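Local coordinates for protein glycoside Hydrolase Family 43_12 (PDB 7JVH) that probably cleaves alpha-L-arabinofuranosyl or beta-xylosyl linkages in plant polysaccharides, as a gut-metagenome glycoside hydrolase of family 43, subfamily 12, at residues K234-H242 against L252-G260; W280-F291 against W347-L357. All blocks are in the same frame, centred on the assembly; numbering follows the deposited sequence.

Interaction 1 (K234-H242 against L252-G260). With GOL (glycerol), chain I.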
loop_
_atom_site.group_PDB
_atom_site.type_symbol
_atom_site.label_atom_id
_atom_site.label_comp_id
_atom_site.label_asym_id
_atom_site.label_seq_id
_atom_site.Cartn_x
_atom_site.Cartn_y
_atom_site.Cartn_z
ATOM N N LYS A 234 -14.526 -25.308 -5.387
ATOM C CA LYS A 234 -15.027 -24.122 -4.690
ATOM C C LYS A 234 -13.962 -23.035 -4.580
ATOM O O LYS A 234 -13.665 -22.559 -3.490
ATOM C CB LYS A 234 -15.552 -24.484 -3.296
ATOM C CG LYS A 234 -16.646 -25.536 -3.285
ATOM C CD LYS A 234 -16.806 -26.120 -1.886
ATOM C CE LYS A 234 -18.115 -26.859 -1.696
ATOM N NZ LYS A 234 -18.162 -28.159 -2.436
ATOM N N PRO A 235 -13.345 -22.619 -5.709
ATOM C CA PRO A 235 -12.306 -21.590 -5.689
ATOM C C PRO A 235 -12.759 -20.289 -5.030
ATOM O O PRO A 235 -13.789 -19.749 -5.398
ATOM C CB PRO A 235 -11.997 -21.376 -7.174
ATOM C CG PRO A 235 -13.095 -22.042 -7.933
ATOM C CD PRO A 235 -13.600 -23.137 -7.062
ATOM N N VAL A 236 -11.962 -19.798 -4.078
ATOM C CA VAL A 236 -12.265 -18.603 -3.322
ATOM C C VAL A 236 -11.858 -17.332 -4.077
ATOM O O VAL A 236 -10.738 -17.228 -4.565
ATOM C CB VAL A 236 -11.578 -18.660 -1.934
ATOM C CG1 VAL A 236 -11.694 -17.340 -1.176
ATOM C CG2 VAL A 236 -12.133 -19.814 -1.118
ATOM N N TRP A 237 -12.798 -16.387 -4.185
ATOM C CA TRP A 237 -12.556 -15.014 -4.634
ATOM C C TRP A 237 -11.608 -14.819 -5.822
ATOM O O TRP A 237 -10.661 -14.039 -5.738
ATOM C CB TRP A 237 -12.077 -14.167 -3.449
ATOM C CG TRP A 237 -13.206 -13.498 -2.734
ATOM C CD1 TRP A 237 -13.912 -13.976 -1.672
ATOM C CD2 TRP A 237 -13.764 -12.221 -3.056
ATOM N NE1 TRP A 237 -14.877 -13.072 -1.312
ATOM C CE2 TRP A 237 -14.803 -11.979 -2.138
ATOM C CE3 TRP A 237 -13.481 -11.258 -4.033
ATOM C CZ2 TRP A 237 -15.575 -10.815 -2.170
ATOM C CZ3 TRP A 237 -14.233 -10.091 -4.059
ATOM C CH2 TRP A 237 -15.275 -9.884 -3.133
ATOM N N ILE A 238 -11.885 -15.498 -6.938
ATOM C CA ILE A 238 -11.195 -15.216 -8.175
ATOM C C ILE A 238 -11.335 -13.732 -8.481
ATOM O O ILE A 238 -12.432 -13.193 -8.468
ATOM C CB ILE A 238 -11.672 -16.084 -9.366
ATOM C CG1 ILE A 238 -10.777 -15.840 -10.586
ATOM C CG2 ILE A 238 -13.129 -15.833 -9.701
ATOM C CD1 ILE A 238 -10.492 -17.077 -11.406
ATOM N N GLU A 239 -10.199 -13.078 -8.738
ATOM C CA GLU A 239 -10.140 -11.635 -8.878
ATOM C C GLU A 239 -8.845 -11.210 -9.587
ATOM O O GLU A 239 -8.217 -12.015 -10.264
ATOM C CB GLU A 239 -10.303 -10.979 -7.491
ATOM C CG GLU A 239 -9.144 -11.178 -6.536
ATOM C CD GLU A 239 -9.490 -10.807 -5.088
ATOM O OE1 GLU A 239 -10.412 -10.022 -4.861
ATOM O OE2 GLU A 239 -8.844 -11.290 -4.141
ATOM N N GLY A 240 -8.493 -9.924 -9.459
ATOM C CA GLY A 240 -7.383 -9.314 -10.156
ATOM C C GLY A 240 -7.242 -9.712 -11.629
ATOM O O GLY A 240 -6.137 -9.966 -12.089
ATOM N N PRO A 241 -8.331 -9.754 -12.427
ATOM C CA PRO A 241 -8.225 -10.214 -13.821
ATOM C C PRO A 241 -7.427 -9.249 -14.701
ATOM O O PRO A 241 -7.649 -8.038 -14.631
ATOM C CB PRO A 241 -9.691 -10.253 -14.289
ATOM C CG PRO A 241 -10.401 -9.269 -13.392
ATOM C CD PRO A 241 -9.699 -9.319 -12.061
ATOM N N HIS A 242 -6.494 -9.782 -15.501
ATOM C CA HIS A 242 -5.809 -9.011 -16.541
ATOM C C HIS A 242 -5.830 -9.770 -17.877
ATOM O O HIS A 242 -5.582 -10.981 -17.921
ATOM C CB HIS A 242 -4.362 -8.705 -16.141
ATOM C CG HIS A 242 -4.237 -7.811 -14.949
ATOM N ND1 HIS A 242 -4.646 -6.495 -14.959
ATOM C CD2 HIS A 242 -3.748 -8.040 -13.703
ATOM C CE1 HIS A 242 -4.416 -5.959 -13.774
ATOM N NE2 HIS A 242 -3.875 -6.874 -12.998
ATOM N N LEU A 252 -6.060 -14.551 -19.935
ATOM C CA LEU A 252 -6.669 -13.998 -18.734
ATOM C C LEU A 252 -5.888 -14.538 -17.549
ATOM O O LEU A 252 -5.840 -15.749 -17.338
ATOM C CB LEU A 252 -8.155 -14.395 -18.623
ATOM C CG LEU A 252 -8.853 -14.103 -17.288
ATOM C CD1 LEU A 252 -8.978 -12.609 -17.060
ATOM C CD2 LEU A 252 -10.217 -14.773 -17.250
HETATM N N MSE A 253 -5.278 -13.624 -16.788
HETATM C CA MSE A 253 -4.571 -13.984 -15.566
HETATM C C MSE A 253 -5.327 -13.410 -14.370
HETATM O O MSE A 253 -5.664 -12.228 -14.359
HETATM C CB MSE A 253 -3.128 -13.471 -15.599
HETATM C CG MSE A 253 -2.244 -14.094 -14.538
HETATM SE SE MSE A 253 -0.392 -13.459 -14.611
HETATM C CE MSE A 253 0.372 -14.537 -16.000
ATOM N N CYS A 254 -5.581 -14.261 -13.370
ATOM C CA CYS A 254 -6.348 -13.867 -12.199
ATOM C C CYS A 254 -5.693 -14.352 -10.929
ATOM O O CYS A 254 -4.993 -15.359 -10.937
ATOM C CB CYS A 254 -7.757 -14.475 -12.268
ATOM S SG CYS A 254 -8.688 -14.081 -13.758
ATOM N N ALA A 255 -5.929 -13.624 -9.838
ATOM C CA ALA A 255 -5.672 -14.110 -8.491
ATOM C C ALA A 255 -6.818 -15.042 -8.102
ATOM O O ALA A 255 -7.962 -14.810 -8.512
ATOM C CB ALA A 255 -5.556 -12.947 -7.509
ATOM N N GLU A 256 -6.502 -16.086 -7.320
ATOM C CA GLU A 256 -7.485 -17.070 -6.841
ATOM C C GLU A 256 -7.081 -17.580 -5.456
ATOM O O GLU A 256 -5.900 -17.773 -5.184
ATOM C CB GLU A 256 -7.605 -18.246 -7.821
ATOM C CG GLU A 256 -8.547 -19.360 -7.375
ATOM C CD GLU A 256 -8.571 -20.552 -8.314
ATOM O OE1 GLU A 256 -8.974 -20.403 -9.490
ATOM O OE2 GLU A 256 -8.215 -21.658 -7.872
ATOM N N GLY A 257 -8.081 -17.783 -4.593
ATOM C CA GLY A 257 -7.896 -18.256 -3.236
ATOM C C GLY A 257 -7.975 -17.242 -2.102
ATOM O O GLY A 257 -7.903 -17.628 -0.936
ATOM N N GLY A 258 -8.108 -15.954 -2.419
ATOM C CA GLY A 258 -8.184 -14.918 -1.397
ATOM C C GLY A 258 -6.832 -14.312 -1.113
ATOM O O GLY A 258 -5.813 -14.940 -1.422
ATOM N N THR A 259 -6.800 -13.072 -0.606
ATOM C CA THR A 259 -5.534 -12.374 -0.409
ATOM C C THR A 259 -4.843 -12.773 0.904
ATOM O O THR A 259 -3.860 -12.101 1.310
ATOM C CB THR A 259 -5.655 -10.817 -0.477
ATOM O OG1 THR A 259 -6.534 -10.428 -1.521
ATOM C CG2 THR A 259 -4.256 -10.244 -0.751
ATOM N N GLY A 260 -5.297 -13.877 1.523
ATOM C CA GLY A 260 -4.623 -14.473 2.664
ATOM C C GLY A 260 -3.897 -15.776 2.340
ATOM O O GLY A 260 -3.258 -15.909 1.284
HETATM C C1 GOL I . -10.825 -11.429 0.301
HETATM O O1 GOL I . -9.715 -12.258 -0.027
HETATM C C2 GOL I . -10.701 -10.063 -0.339
HETATM O O2 GOL I . -11.987 -9.450 -0.417
HETATM C C3 GOL I . -10.073 -10.111 -1.713
HETATM O O3 GOL I . -10.348 -8.931 -2.465
#
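Glu239 pairs with Ala255 and His242 with Met253, both as antiparallel hydrogen-bonded pairs, on strand segments whose axes run 4.5 Å apart at 164°. The register slips by one residue between the pairs, a beta bulge that leaves Gly240 and Pro241 beside Cys254. Gly240 turns there with a positive phi, and the bond from Ala255 N to Glu239 O is left bent. Before the strand, Val236 O takes the N-H of Gly257 at 2.7 Å.

On one face of the hairpin the contact is mostly apolar. Ile238 CG1 lies 3.7 Å from Cys254 CB, and Pro241 CB touches both Leu252 CD1, at 3.7 Å, and the Cys254 sulfur. Pro235 CB rests against the carboxylate carbon of Glu256, whose OE1 is held by the backbone N of Thr229.

The other face carries Glu239 and Ala255. Glu239 CG stands between the backbone N and carbonyl carbon (chi1 69°), beside the methyl of Ala255, and the chain then extends to a glycerol, probably from the crystallisation liquor: glycerol O3 donates to Glu239 OE1 at 2.6 Å. Segment 252-260 holds it too, since Thr259 N donates to its O1 at 3.1 Å, nearly straight at 162°. Its O2 lies 4.0 Å above the plane of the Trp237 ring, over the centre. Asp173 brings a second carboxylate close to Glu239, and an acidic pocket of this kind, occupied by a polyol, is consistent with the family 43 active site.

The hairpin opens the sheet of strands 239-246, 249-255, 265-270 and 278-279, a blade of the five-bladed beta-propeller of this family. Strand 265-270 pairs with the far side of 249-255, while Ile238, Pro241, Leu252 and Cys254 all pack on Ile204 of strand 203-210 in the preceding blade.

Interaction 2 (W280-F291 against W347-L357); sequences WNNNPILTQRHF and WPVFENGLVPL
Trp280 and Trp347 lie face to face, their five-membered rings 3.3 Å apart between centroids and their planes within 6° of each other. The two side chains run in opposite directions, so each CB sits over the six-membered ring of its partner: Trp280 CB is 3.3 Å from that centroid of Trp347, Trp347 CB 3.5 Å from that of Trp280. Asn282 CB covers the other face of Trp280.

Leu354 starts out pointing away from 280-291, but its CD2 comes back over the backbone, 3.7 Å from Pro284 O, and touches the methyl of Thr287. Ile285 enters from the facing loop with CD1 in the plane of the Phe350 ring, at its edge, 3.9 Å from CE1; Leu286 CD2 instead lies over a face of that ring.

Beyond them Gln288, bent at chi2 (-66°), uses both ends of its amide: NE2 donates to Val355 O at 3.0 Å and also to Thr287 O, and OE1 accepts from Leu357 N at 3.0 Å, which together fix the amide's rotation. Thr287 N binds Gly353 O. Loop 280-291 is thus held to 347-357 by stacking and apolar packing at the tryptophan end and by directional amide-to-backbone bonds at the Gln288 end.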
loop_
_atom_site.group_PDB
_atom_site.type_symbol
_atom_site.label_atom_id
_atom_site.label_comp_id
_atom_site.label_asym_id
_atom_site.label_seq_id
_atom_site.Cartn_x
_atom_site.Cartn_y
_atom_site.Cartn_z
ATOM N N TRP A 280 -4.912 -23.409 -18.111
ATOM C CA TRP A 280 -3.759 -24.281 -18.288
ATOM C C TRP A 280 -3.890 -25.405 -17.270
ATOM O O TRP A 280 -4.121 -25.146 -16.087
ATOM C CB TRP A 280 -2.461 -23.512 -18.046
ATOM C CG TRP A 280 -1.195 -24.255 -18.417
ATOM C CD1 TRP A 280 -1.084 -25.386 -19.184
ATOM C CD2 TRP A 280 0.141 -23.876 -18.076
ATOM N NE1 TRP A 280 0.236 -25.746 -19.319
ATOM C CE2 TRP A 280 1.008 -24.829 -18.654
ATOM C CE3 TRP A 280 0.690 -22.822 -17.342
ATOM C CZ2 TRP A 280 2.394 -24.755 -18.509
ATOM C CZ3 TRP A 280 2.052 -22.753 -17.209
ATOM C CH2 TRP A 280 2.893 -23.714 -17.786
ATOM N N ASN A 281 -3.763 -26.654 -17.728
ATOM C CA ASN A 281 -3.736 -27.787 -16.825
ATOM C C ASN A 281 -2.790 -27.519 -15.648
ATOM O O ASN A 281 -3.074 -27.916 -14.517
ATOM C CB ASN A 281 -3.327 -29.046 -17.540
ATOM C CG ASN A 281 -3.170 -30.220 -16.594
ATOM O OD1 ASN A 281 -4.077 -30.513 -15.818
ATOM N ND2 ASN A 281 -2.003 -30.891 -16.633
ATOM N N ASN A 282 -1.652 -26.861 -15.936
ATOM C CA ASN A 282 -0.702 -26.412 -14.921
ATOM C C ASN A 282 -1.230 -25.153 -14.281
ATOM O O ASN A 282 -1.136 -24.059 -14.850
ATOM C CB ASN A 282 0.668 -26.135 -15.537
ATOM C CG ASN A 282 1.712 -25.722 -14.509
ATOM O OD1 ASN A 282 2.382 -26.569 -13.934
ATOM N ND2 ASN A 282 1.873 -24.427 -14.310
ATOM N N ASN A 283 -1.810 -25.309 -13.090
ATOM C CA ASN A 283 -2.279 -24.172 -12.313
ATOM C C ASN A 283 -2.296 -24.569 -10.844
ATOM O O ASN A 283 -2.542 -25.731 -10.527
ATOM C CB ASN A 283 -3.672 -23.725 -12.799
ATOM C CG ASN A 283 -3.612 -22.536 -13.742
ATOM O OD1 ASN A 283 -2.985 -21.523 -13.430
ATOM N ND2 ASN A 283 -4.252 -22.657 -14.902
ATOM N N PRO A 284 -1.989 -23.655 -9.900
ATOM C CA PRO A 284 -1.598 -22.280 -10.222
ATOM C C PRO A 284 -0.146 -22.129 -10.757
ATOM O O PRO A 284 0.604 -23.108 -10.780
ATOM C CB PRO A 284 -1.705 -21.582 -8.870
ATOM C CG PRO A 284 -1.407 -22.663 -7.880
ATOM C CD PRO A 284 -1.975 -23.934 -8.460
ATOM N N ILE A 285 0.202 -20.911 -11.197
ATOM C CA ILE A 285 1.531 -20.572 -11.687
ATOM C C ILE A 285 2.353 -19.710 -10.709
ATOM O O ILE A 285 3.528 -19.411 -10.976
ATOM C CB ILE A 285 1.498 -19.858 -13.044
ATOM C CG1 ILE A 285 0.568 -18.637 -13.013
ATOM C CG2 ILE A 285 1.093 -20.841 -14.145
ATOM C CD1 ILE A 285 0.697 -17.716 -14.204
ATOM N N LEU A 286 1.730 -19.354 -9.579
ATOM C CA LEU A 286 2.378 -18.519 -8.535
ATOM C C LEU A 286 1.700 -18.681 -7.174
ATOM O O LEU A 286 0.619 -18.177 -7.021
ATOM C CB LEU A 286 2.288 -17.057 -8.952
ATOM C CG LEU A 286 2.853 -16.089 -7.924
ATOM C CD1 LEU A 286 4.358 -16.146 -7.933
ATOM C CD2 LEU A 286 2.400 -14.679 -8.202
ATOM N N THR A 287 2.348 -19.332 -6.213
ATOM C CA THR A 287 1.792 -19.435 -4.862
ATOM C C THR A 287 2.867 -19.823 -3.851
ATOM O O THR A 287 3.898 -20.348 -4.220
ATOM C CB THR A 287 0.660 -20.480 -4.779
ATOM O OG1 THR A 287 0.057 -20.432 -3.482
ATOM C CG2 THR A 287 1.178 -21.895 -5.047
ATOM N N GLN A 288 2.588 -19.549 -2.578
ATOM C CA GLN A 288 3.365 -20.046 -1.453
ATOM C C GLN A 288 2.524 -20.869 -0.481
ATOM O O GLN A 288 3.029 -21.287 0.562
ATOM C CB GLN A 288 3.982 -18.874 -0.704
ATOM C CG GLN A 288 5.013 -18.083 -1.496
ATOM C CD GLN A 288 6.262 -18.892 -1.811
ATOM O OE1 GLN A 288 7.179 -19.034 -0.981
ATOM N NE2 GLN A 288 6.287 -19.460 -3.007
ATOM N N ARG A 289 1.257 -21.134 -0.845
ATOM C CA ARG A 289 0.254 -21.607 0.102
ATOM C C ARG A 289 0.486 -22.994 0.689
ATOM O O ARG A 289 0.043 -23.282 1.800
ATOM C CB ARG A 289 -1.140 -21.508 -0.518
ATOM C CG ARG A 289 -1.444 -22.520 -1.616
ATOM C CD ARG A 289 -2.692 -22.012 -2.328
ATOM N NE ARG A 289 -3.037 -22.834 -3.464
ATOM C CZ ARG A 289 -3.952 -22.523 -4.380
ATOM N NH1 ARG A 289 -4.652 -21.396 -4.274
ATOM N NH2 ARG A 289 -4.176 -23.360 -5.406
ATOM N N HIS A 290 1.222 -23.841 -0.036
ATOM C CA HIS A 290 1.549 -25.192 0.419
ATOM C C HIS A 290 2.770 -25.313 1.353
ATOM O O HIS A 290 3.268 -26.405 1.566
ATOM C CB HIS A 290 1.716 -26.098 -0.804
ATOM C CG HIS A 290 0.528 -26.095 -1.716
ATOM N ND1 HIS A 290 -0.679 -26.654 -1.357
ATOM C CD2 HIS A 290 0.360 -25.608 -2.967
ATOM C CE1 HIS A 290 -1.546 -26.496 -2.341
ATOM N NE2 HIS A 290 -0.942 -25.868 -3.332
ATOM N N PHE A 291 3.223 -24.187 1.922
ATOM C CA PHE A 291 4.337 -24.137 2.884
ATOM C C PHE A 291 3.841 -23.649 4.257
ATOM O O PHE A 291 3.080 -22.704 4.337
ATOM C CB PHE A 291 5.446 -23.190 2.371
ATOM C CG PHE A 291 5.833 -23.411 0.927
ATOM C CD1 PHE A 291 5.952 -24.695 0.412
ATOM C CD2 PHE A 291 6.089 -22.343 0.093
ATOM C CE1 PHE A 291 6.269 -24.905 -0.927
ATOM C CE2 PHE A 291 6.433 -22.542 -1.239
ATOM C CZ PHE A 291 6.524 -23.821 -1.762
ATOM N N TRP A 347 2.343 -20.612 -22.455
ATOM C CA TRP A 347 1.955 -20.073 -21.151
ATOM C C TRP A 347 3.067 -19.388 -20.359
ATOM O O TRP A 347 4.223 -19.802 -20.411
ATOM C CB TRP A 347 1.434 -21.193 -20.263
ATOM C CG TRP A 347 0.340 -22.033 -20.840
ATOM C CD1 TRP A 347 0.475 -23.227 -21.454
ATOM C CD2 TRP A 347 -1.065 -21.755 -20.781
ATOM N NE1 TRP A 347 -0.764 -23.715 -21.805
ATOM C CE2 TRP A 347 -1.725 -22.828 -21.402
ATOM C CE3 TRP A 347 -1.826 -20.697 -20.263
ATOM C CZ2 TRP A 347 -3.110 -22.879 -21.535
ATOM C CZ3 TRP A 347 -3.211 -20.749 -20.393
ATOM C CH2 TRP A 347 -3.835 -21.831 -21.026
ATOM N N PRO A 348 2.734 -18.358 -19.549
ATOM C CA PRO A 348 3.719 -17.695 -18.691
ATOM C C PRO A 348 4.070 -18.518 -17.462
ATOM O O PRO A 348 3.175 -19.022 -16.785
ATOM C CB PRO A 348 2.981 -16.424 -18.259
ATOM C CG PRO A 348 1.547 -16.807 -18.267
ATOM C CD PRO A 348 1.385 -17.777 -19.417
ATOM N N VAL A 349 5.374 -18.637 -17.185
ATOM C CA VAL A 349 5.908 -19.317 -16.019
ATOM C C VAL A 349 6.592 -18.248 -15.183
ATOM O O VAL A 349 7.453 -17.532 -15.682
ATOM C CB VAL A 349 6.977 -20.350 -16.420
ATOM C CG1 VAL A 349 7.753 -20.858 -15.206
ATOM C CG2 VAL A 349 6.351 -21.501 -17.199
ATOM N N PHE A 350 6.244 -18.221 -13.895
ATOM C CA PHE A 350 6.893 -17.333 -12.899
ATOM C C PHE A 350 8.138 -18.085 -12.448
ATOM O O PHE A 350 7.967 -19.121 -11.835
ATOM C CB PHE A 350 5.960 -17.101 -11.708
ATOM C CG PHE A 350 5.033 -15.926 -11.855
ATOM C CD1 PHE A 350 3.864 -16.032 -12.577
ATOM C CD2 PHE A 350 5.336 -14.706 -11.289
ATOM C CE1 PHE A 350 3.025 -14.947 -12.732
ATOM C CE2 PHE A 350 4.498 -13.620 -11.447
ATOM C CZ PHE A 350 3.342 -13.744 -12.167
ATOM N N GLU A 351 9.329 -17.597 -12.787
ATOM C CA GLU A 351 10.568 -18.331 -12.431
ATOM C C GLU A 351 10.650 -18.504 -10.910
ATOM O O GLU A 351 10.757 -17.517 -10.213
ATOM C CB GLU A 351 11.772 -17.701 -13.129
ATOM C CG GLU A 351 11.860 -18.089 -14.591
ATOM C CD GLU A 351 12.954 -17.445 -15.416
ATOM O OE1 GLU A 351 13.770 -16.731 -14.852
ATOM O OE2 GLU A 351 12.977 -17.667 -16.618
ATOM N N ASN A 352 10.552 -19.751 -10.459
ATOM C CA ASN A 352 10.549 -20.175 -9.037
ATOM C C ASN A 352 9.327 -19.606 -8.309
ATOM O O ASN A 352 9.433 -19.367 -7.126
ATOM C CB ASN A 352 11.845 -19.848 -8.301
ATOM C CG ASN A 352 13.088 -20.206 -9.073
ATOM O OD1 ASN A 352 13.429 -21.367 -9.188
ATOM N ND2 ASN A 352 13.782 -19.208 -9.573
ATOM N N GLY A 353 8.202 -19.434 -8.995
ATOM C CA GLY A 353 6.997 -18.883 -8.360
ATOM C C GLY A 353 6.253 -19.947 -7.590
ATOM O O GLY A 353 5.264 -19.634 -6.987
ATOM N N LEU A 354 6.738 -21.173 -7.633
ATOM C CA LEU A 354 6.122 -22.294 -6.920
ATOM C C LEU A 354 7.057 -23.010 -5.917
ATOM O O LEU A 354 6.700 -24.050 -5.364
ATOM C CB LEU A 354 5.578 -23.314 -7.948
ATOM C CG LEU A 354 4.580 -22.747 -8.971
ATOM C CD1 LEU A 354 4.355 -23.681 -10.142
ATOM C CD2 LEU A 354 3.246 -22.448 -8.287
ATOM N N VAL A 355 8.261 -22.464 -5.694
ATOM C CA VAL A 355 9.131 -22.904 -4.597
ATOM C C VAL A 355 9.261 -21.766 -3.585
ATOM O O VAL A 355 8.940 -20.628 -3.903
ATOM C CB VAL A 355 10.512 -23.407 -5.121
ATOM C CG1 VAL A 355 10.338 -24.737 -5.819
ATOM C CG2 VAL A 355 11.205 -22.370 -6.018
ATOM N N PRO A 356 9.672 -22.020 -2.327
ATOM C CA PRO A 356 9.783 -20.943 -1.330
ATOM C C PRO A 356 10.633 -19.769 -1.814
ATOM O O PRO A 356 11.753 -19.977 -2.283
ATOM C CB PRO A 356 10.429 -21.643 -0.131
ATOM C CG PRO A 356 9.981 -23.064 -0.267
ATOM C CD PRO A 356 9.991 -23.343 -1.762
ATOM N N LEU A 357 10.079 -18.577 -1.749
ATOM C CA LEU A 357 10.786 -17.386 -2.247
ATOM C C LEU A 357 12.011 -17.062 -1.393
ATOM O O LEU A 357 12.015 -17.359 -0.202
ATOM C CB LEU A 357 9.815 -16.212 -2.207
ATOM C CG LEU A 357 8.648 -16.275 -3.179
ATOM C CD1 LEU A 357 7.678 -15.143 -2.907
ATOM C CD2 LEU A 357 9.140 -16.207 -4.607
HETATM O O HOH W 1 4.946 -20.415 -12.763
#

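In the fold
The two contacts follow one another along the chain, and their centres lie 14 Å apart. Interaction 1 is the hairpin that begins the sheet of strands 239-246, 249-255, 265-270 and 278-279; interaction 2 sets the loop leaving that sheet's last strand against the last strand of the next sheet, 349-350, and the loop after it. Strand 265-270 bridges them, pairing with 249-255 and bonding through Glu265 to Ile285 and Leu286. They also touch directly: the selenomethionine Met253 puts CE 3.4 Å from Pro348 CG and 3.7 Å from Ile285 CD1. One contact closes the hairpin at a blade's edge, beside the pocket where glycerol is bound; the other fastens that blade to its successor.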